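Local atomic coordinates of FAD-dependent oxidoreductase (Actinomadura kijaniata, PDB entry 3M9V), a protein that is a flavin-dependent oxidoreductase of the acyl-CoA dehydrogenase family that binds dTDP and acts in the biosynthesis of the nitrosugar D-kijanose. Residues Arg195-Thr209 / Val228-Arg242. Sequence-based numbering, arbitrary orientation.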
loop_
_atom_site.group_PDB
_atom_site.type_symbol
_atom_site.label_atom_id
_atom_site.label_comp_id
_atom_site.label_asym_id
_atom_site.label_seq_id
_atom_site.Cartn_x
_atom_site.Cartn_y
_atom_site.Cartn_z
ATOM N N ARG A 195 20.333 40.566 4.945
ATOM C CA ARG A 195 19.977 39.755 6.101
ATOM C C ARG A 195 18.490 39.452 6.050
ATOM O O ARG A 195 17.725 40.152 5.385
ATOM C CB ARG A 195 20.242 40.527 7.388
ATOM C CG ARG A 195 21.031 41.783 7.110
ATOM C CD ARG A 195 22.099 41.950 8.168
ATOM N NE ARG A 195 21.542 41.896 9.516
ATOM C CZ ARG A 195 21.842 40.967 10.417
ATOM N NH1 ARG A 195 22.691 39.985 10.136
ATOM N NH2 ARG A 195 21.276 41.038 11.615
ATOM N N LEU A 196 18.110 38.411 6.782
ATOM C CA LEU A 196 16.723 38.018 6.937
ATOM C C LEU A 196 16.187 38.858 8.086
ATOM O O LEU A 196 16.911 39.144 9.045
ATOM C CB LEU A 196 16.639 36.536 7.287
ATOM C CG LEU A 196 17.280 35.679 6.195
ATOM C CD1 LEU A 196 17.742 34.356 6.786
ATOM C CD2 LEU A 196 16.325 35.471 5.020
ATOM N N ALA A 197 14.927 39.263 7.956
ATOM C CA ALA A 197 14.343 40.202 8.907
ATOM C C ALA A 197 12.883 39.803 9.046
ATOM O O ALA A 197 12.259 39.320 8.095
ATOM C CB ALA A 197 14.437 41.626 8.387
ATOM N N SER A 198 12.345 39.999 10.240
ATOM C CA SER A 198 10.913 39.774 10.400
ATOM C C SER A 198 10.194 41.068 10.746
ATOM O O SER A 198 9.944 41.346 11.909
ATOM C CB SER A 198 10.707 38.745 11.511
ATOM O OG SER A 198 11.244 37.514 11.076
ATOM N N PRO A 199 9.843 41.878 9.745
ATOM C CA PRO A 199 9.064 43.056 10.090
ATOM C C PRO A 199 7.658 42.662 10.537
ATOM O O PRO A 199 7.105 41.680 10.036
ATOM C CB PRO A 199 9.017 43.833 8.776
ATOM C CG PRO A 199 9.252 42.862 7.711
ATOM C CD PRO A 199 10.119 41.780 8.301
ATOM N N VAL A 200 7.070 43.410 11.467
ATOM C CA VAL A 200 5.673 43.185 11.822
ATOM C C VAL A 200 4.862 44.341 11.234
ATOM O O VAL A 200 5.098 45.486 11.626
ATOM C CB VAL A 200 5.508 43.148 13.362
ATOM C CG1 VAL A 200 4.039 43.086 13.739
ATOM C CG2 VAL A 200 6.248 41.960 13.965
ATOM N N VAL A 201 3.931 44.056 10.325
ATOM C CA VAL A 201 3.033 45.048 9.743
ATOM C C VAL A 201 1.640 44.957 10.362
ATOM O O VAL A 201 1.159 43.865 10.655
ATOM C CB VAL A 201 3.126 45.049 8.190
ATOM C CG1 VAL A 201 3.258 43.669 7.604
ATOM C CG2 VAL A 201 2.076 45.903 7.463
ATOM N N THR A 202 1.003 46.090 10.645
ATOM C CA THR A 202 -0.333 46.053 11.219
ATOM C C THR A 202 -1.306 46.372 10.099
ATOM O O THR A 202 -0.948 46.871 9.032
ATOM C CB THR A 202 -0.558 47.115 12.302
ATOM O OG1 THR A 202 -0.419 48.389 11.658
ATOM C CG2 THR A 202 0.438 46.986 13.461
ATOM N N ARG A 203 -2.569 46.054 10.346
ATOM C CA ARG A 203 -3.504 46.071 9.236
ATOM C C ARG A 203 -3.724 47.476 8.674
ATOM O O ARG A 203 -4.019 47.644 7.494
ATOM C CB ARG A 203 -4.842 45.490 9.696
ATOM C CG ARG A 203 -5.695 45.107 8.509
ATOM C CD ARG A 203 -7.033 44.537 8.957
ATOM N NE ARG A 203 -7.700 43.993 7.776
ATOM C CZ ARG A 203 -7.833 42.701 7.493
ATOM N NH1 ARG A 203 -8.467 42.369 6.376
ATOM N NH2 ARG A 203 -7.350 41.760 8.300
ATOM N N ASP A 204 -3.608 48.501 9.508
ATOM C CA ASP A 204 -3.874 49.848 9.020
ATOM C C ASP A 204 -2.617 50.522 8.464
ATOM O O ASP A 204 -2.611 51.739 8.328
ATOM C CB ASP A 204 -4.406 50.696 10.183
ATOM C CG ASP A 204 -3.478 50.644 11.390
ATOM O OD1 ASP A 204 -3.926 50.223 12.480
ATOM O OD2 ASP A 204 -2.280 50.987 11.263
ATOM N N THR A 205 -1.542 49.799 8.169
ATOM C CA THR A 205 -0.360 50.417 7.565
ATOM C C THR A 205 -0.614 50.785 6.112
ATOM O O THR A 205 -1.200 50.015 5.360
ATOM C CB THR A 205 0.808 49.411 7.603
ATOM O OG1 THR A 205 1.065 49.070 8.971
ATOM C CG2 THR A 205 2.076 49.925 6.923
ATOM N N PRO A 206 -0.157 51.970 5.678
ATOM C CA PRO A 206 -0.416 52.403 4.305
ATOM C C PRO A 206 0.287 51.477 3.306
ATOM O O PRO A 206 1.402 51.022 3.585
ATOM C CB PRO A 206 0.251 53.789 4.237
ATOM C CG PRO A 206 0.518 54.183 5.651
ATOM C CD PRO A 206 0.659 52.927 6.444
ATOM N N GLY A 207 -0.290 51.232 2.137
ATOM C CA GLY A 207 0.352 50.296 1.216
ATOM C C GLY A 207 0.054 48.815 1.427
ATOM O O GLY A 207 0.446 47.973 0.613
ATOM N N PHE A 208 -0.653 48.497 2.507
ATOM C CA PHE A 208 -0.906 47.116 2.934
ATOM C C PHE A 208 -2.285 46.688 2.451
ATOM O O PHE A 208 -3.273 47.310 2.826
ATOM C CB PHE A 208 -0.857 46.938 4.458
ATOM C CG PHE A 208 -1.026 45.498 4.889
ATOM C CD1 PHE A 208 -0.105 44.534 4.507
ATOM C CD2 PHE A 208 -2.128 45.093 5.620
ATOM C CE1 PHE A 208 -0.262 43.206 4.878
ATOM C CE2 PHE A 208 -2.294 43.772 5.998
ATOM C CZ PHE A 208 -1.366 42.825 5.619
ATOM N N THR A 209 -2.369 45.657 1.614
ATOM C CA THR A 209 -3.684 45.151 1.206
ATOM C C THR A 209 -3.832 43.657 1.502
ATOM O O THR A 209 -2.904 42.895 1.220
ATOM C CB THR A 209 -3.895 45.276 -0.321
ATOM O OG1 THR A 209 -3.599 46.615 -0.732
ATOM C CG2 THR A 209 -5.362 45.011 -0.642
ATOM N N VAL A 228 -0.422 41.978 0.197
ATOM C CA VAL A 228 0.429 42.777 -0.686
ATOM C C VAL A 228 0.994 43.999 0.032
ATOM O O VAL A 228 0.277 44.648 0.802
ATOM C CB VAL A 228 -0.358 43.269 -1.905
ATOM C CG1 VAL A 228 0.573 43.911 -2.932
ATOM C CG2 VAL A 228 -1.093 42.107 -2.546
ATOM N N PHE A 229 2.270 44.292 -0.204
ATOM C CA PHE A 229 2.969 45.365 0.489
ATOM C C PHE A 229 3.470 46.281 -0.625
ATOM O O PHE A 229 4.192 45.828 -1.505
ATOM C CB PHE A 229 4.176 44.886 1.304
ATOM C CG PHE A 229 3.941 43.589 2.025
ATOM C CD1 PHE A 229 3.053 43.515 3.084
ATOM C CD2 PHE A 229 4.626 42.444 1.648
ATOM C CE1 PHE A 229 2.807 42.304 3.749
ATOM C CE2 PHE A 229 4.383 41.241 2.294
ATOM C CZ PHE A 229 3.483 41.163 3.354
ATOM N N ASP A 230 3.076 47.549 -0.583
ATOM C CA ASP A 230 3.457 48.537 -1.604
ATOM C C ASP A 230 4.088 49.678 -0.806
ATOM O O ASP A 230 3.393 50.541 -0.252
ATOM C CB ASP A 230 2.202 48.933 -2.389
ATOM C CG ASP A 230 2.430 50.084 -3.355
ATOM O OD1 ASP A 230 3.525 50.157 -3.960
ATOM O OD2 ASP A 230 1.478 50.887 -3.507
ATOM N N ASP A 231 5.405 49.580 -0.651
ATOM C CA ASP A 231 6.160 50.522 0.163
ATOM C C ASP A 231 5.524 50.807 1.527
ATOM O O ASP A 231 5.220 51.973 1.810
ATOM C CB ASP A 231 6.262 51.853 -0.599
ATOM C CG ASP A 231 7.304 51.798 -1.710
ATOM O OD1 ASP A 231 8.164 50.893 -1.705
ATOM O OD2 ASP A 231 7.291 52.635 -2.629
ATOM N N CYS A 232 5.306 49.774 2.341
ATOM C CA CYS A 232 4.672 49.962 3.643
ATOM C C CYS A 232 5.738 50.477 4.591
ATOM O O CYS A 232 6.773 49.840 4.766
ATOM C CB CYS A 232 4.146 48.649 4.240
ATOM S SG CYS A 232 2.862 47.918 3.189
ATOM N N PRO A 233 5.478 51.627 5.222
ATOM C CA PRO A 233 6.462 52.160 6.153
ATOM C C PRO A 233 6.478 51.325 7.428
ATOM O O PRO A 233 5.443 51.176 8.074
ATOM C CB PRO A 233 5.905 53.564 6.450
ATOM C CG PRO A 233 4.419 53.412 6.208
ATOM C CD PRO A 233 4.415 52.606 4.937
ATOM N N ILE A 234 7.636 50.780 7.775
ATOM C CA ILE A 234 7.769 50.062 9.035
ATOM C C ILE A 234 8.858 50.722 9.867
ATOM O O ILE A 234 9.996 50.840 9.403
ATOM C CB ILE A 234 8.249 48.594 8.828
ATOM C CG1 ILE A 234 7.667 47.948 7.561
ATOM C CG2 ILE A 234 8.083 47.816 10.137
ATOM C CD1 ILE A 234 6.232 47.579 7.673
ATOM N N PRO A 235 8.519 51.104 11.104
ATOM C CA PRO A 235 9.496 51.670 12.023
ATOM C C PRO A 235 10.523 50.636 12.503
ATOM O O PRO A 235 10.235 49.439 12.538
ATOM C CB PRO A 235 8.633 52.204 13.166
ATOM C CG PRO A 235 7.371 51.414 13.126
ATOM C CD PRO A 235 7.170 51.007 11.688
ATOM N N ALA A 236 11.732 51.085 12.835
ATOM C CA ALA A 236 12.847 50.186 13.152
ATOM C C ALA A 236 12.553 49.224 14.305
ATOM O O ALA A 236 13.038 48.093 14.341
ATOM C CB ALA A 236 14.110 51.007 13.456
ATOM N N ASP A 237 11.734 49.656 15.255
ATOM C CA ASP A 237 11.480 48.789 16.397
ATOM C C ASP A 237 10.308 47.843 16.145
ATOM O O ASP A 237 9.738 47.269 17.075
ATOM C CB ASP A 237 11.211 49.652 17.629
ATOM C CG ASP A 237 9.941 50.479 17.498
ATOM O OD1 ASP A 237 9.275 50.472 16.436
ATOM O OD2 ASP A 237 9.608 51.161 18.489
ATOM N N HIS A 238 9.906 47.738 14.884
ATOM C CA HIS A 238 8.906 46.748 14.492
ATOM C C HIS A 238 9.499 45.711 13.546
ATOM O O HIS A 238 8.788 45.037 12.794
ATOM C CB HIS A 238 7.720 47.431 13.827
ATOM C CG HIS A 238 6.846 48.127 14.812
ATOM N ND1 HIS A 238 5.596 48.603 14.496
ATOM C CD2 HIS A 238 7.045 48.412 16.118
ATOM C CE1 HIS A 238 5.056 49.151 15.570
ATOM N NE2 HIS A 238 5.913 49.044 16.569
ATOM N N VAL A 239 10.821 45.613 13.616
ATOM C CA VAL A 239 11.584 44.713 12.762
ATOM C C VAL A 239 12.497 43.831 13.611
ATOM O O VAL A 239 13.357 44.370 14.318
ATOM C CB VAL A 239 12.420 45.519 11.766
ATOM C CG1 VAL A 239 13.259 44.576 10.926
ATOM C CG2 VAL A 239 11.471 46.325 10.880
ATOM N N LEU A 240 12.301 42.511 13.567
ATOM C CA LEU A 240 13.274 41.580 14.139
ATOM C C LEU A 240 14.279 41.144 13.069
ATOM O O LEU A 240 13.957 40.327 12.213
ATOM C CB LEU A 240 12.565 40.362 14.737
ATOM C CG LEU A 240 11.288 40.513 15.580
ATOM C CD1 LEU A 240 10.366 39.339 15.282
ATOM C CD2 LEU A 240 11.508 40.576 17.084
ATOM N N MET A 241 15.490 41.688 13.083
ATOM C CA MET A 241 16.533 41.266 12.154
ATOM C C MET A 241 17.020 39.848 12.433
ATOM O O MET A 241 17.428 39.547 13.546
ATOM C CB MET A 241 17.736 42.202 12.289
ATOM C CG MET A 241 17.425 43.641 11.927
ATOM S SD MET A 241 17.291 43.852 10.136
ATOM C CE MET A 241 18.774 42.970 9.648
ATOM N N ARG A 242 17.003 38.954 11.454
ATOM C CA ARG A 242 17.567 37.623 11.687
ATOM C C ARG A 242 19.000 37.607 11.149
ATOM O O ARG A 242 19.707 38.607 11.264
ATOM C CB ARG A 242 16.711 36.551 11.009
ATOM C CG ARG A 242 15.233 36.608 11.355
ATOM C CD ARG A 242 14.983 36.676 12.850
ATOM N NE ARG A 242 13.543 36.587 13.108
ATOM C CZ ARG A 242 12.957 36.499 14.301
ATOM N NH1 ARG A 242 13.665 36.490 15.419
ATOM N NH2 ARG A 242 11.636 36.425 14.387
HETATM O O HOH W 1 4.863 48.321 12.043
#
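The rings of Phe208 and Phe229 run alongside each other and touch at their edges, CE1 of Phe208 3.4 Å from CE1 of Phe229, with a tilt of only 17° between their planes. A chi1 of -176° turns the Phe208 ring away from its own backbone N and brings it next to Phe229. Behind Phe208 the apolar packing is buried: Val201 CG1 approaches the Phe229 ring obliquely, Val201 CB packs against CD1 of Ile234, and the layer continues through Pro199 and Val239, with Ile183 and Leu165 of neighbouring strands adding to it. Two antiparallel ladders, 197-199 with 239-241 and 208-209 with 228-229, are offset by one residue and belong to the beta-sheet middle domain of the acyl-CoA dehydrogenase fold. On the solvent-exposed side Pro206 and Pro233 meet along one small patch, CD of Pro206 3.8 Å from CG of Pro233. Helix 121-136 touches Val200 and His238, where a water donates to Val200 O and also bonds His238 ND1. At the dTDP end, Arg242 NE donates to Ser198 OG (3.2 Å, 151° at the hydrogen), and Leu240 CB covers one guanidinium face. Replacing Arg242 with an alanine would probably leave Ser198 OG without this donor and Glu115 without its salt-bridge mate beside the nucleotide. Farther out, the side chains of Met241 and Arg195 cross at about a right angle, Met241 CE lying beside Arg195 CG.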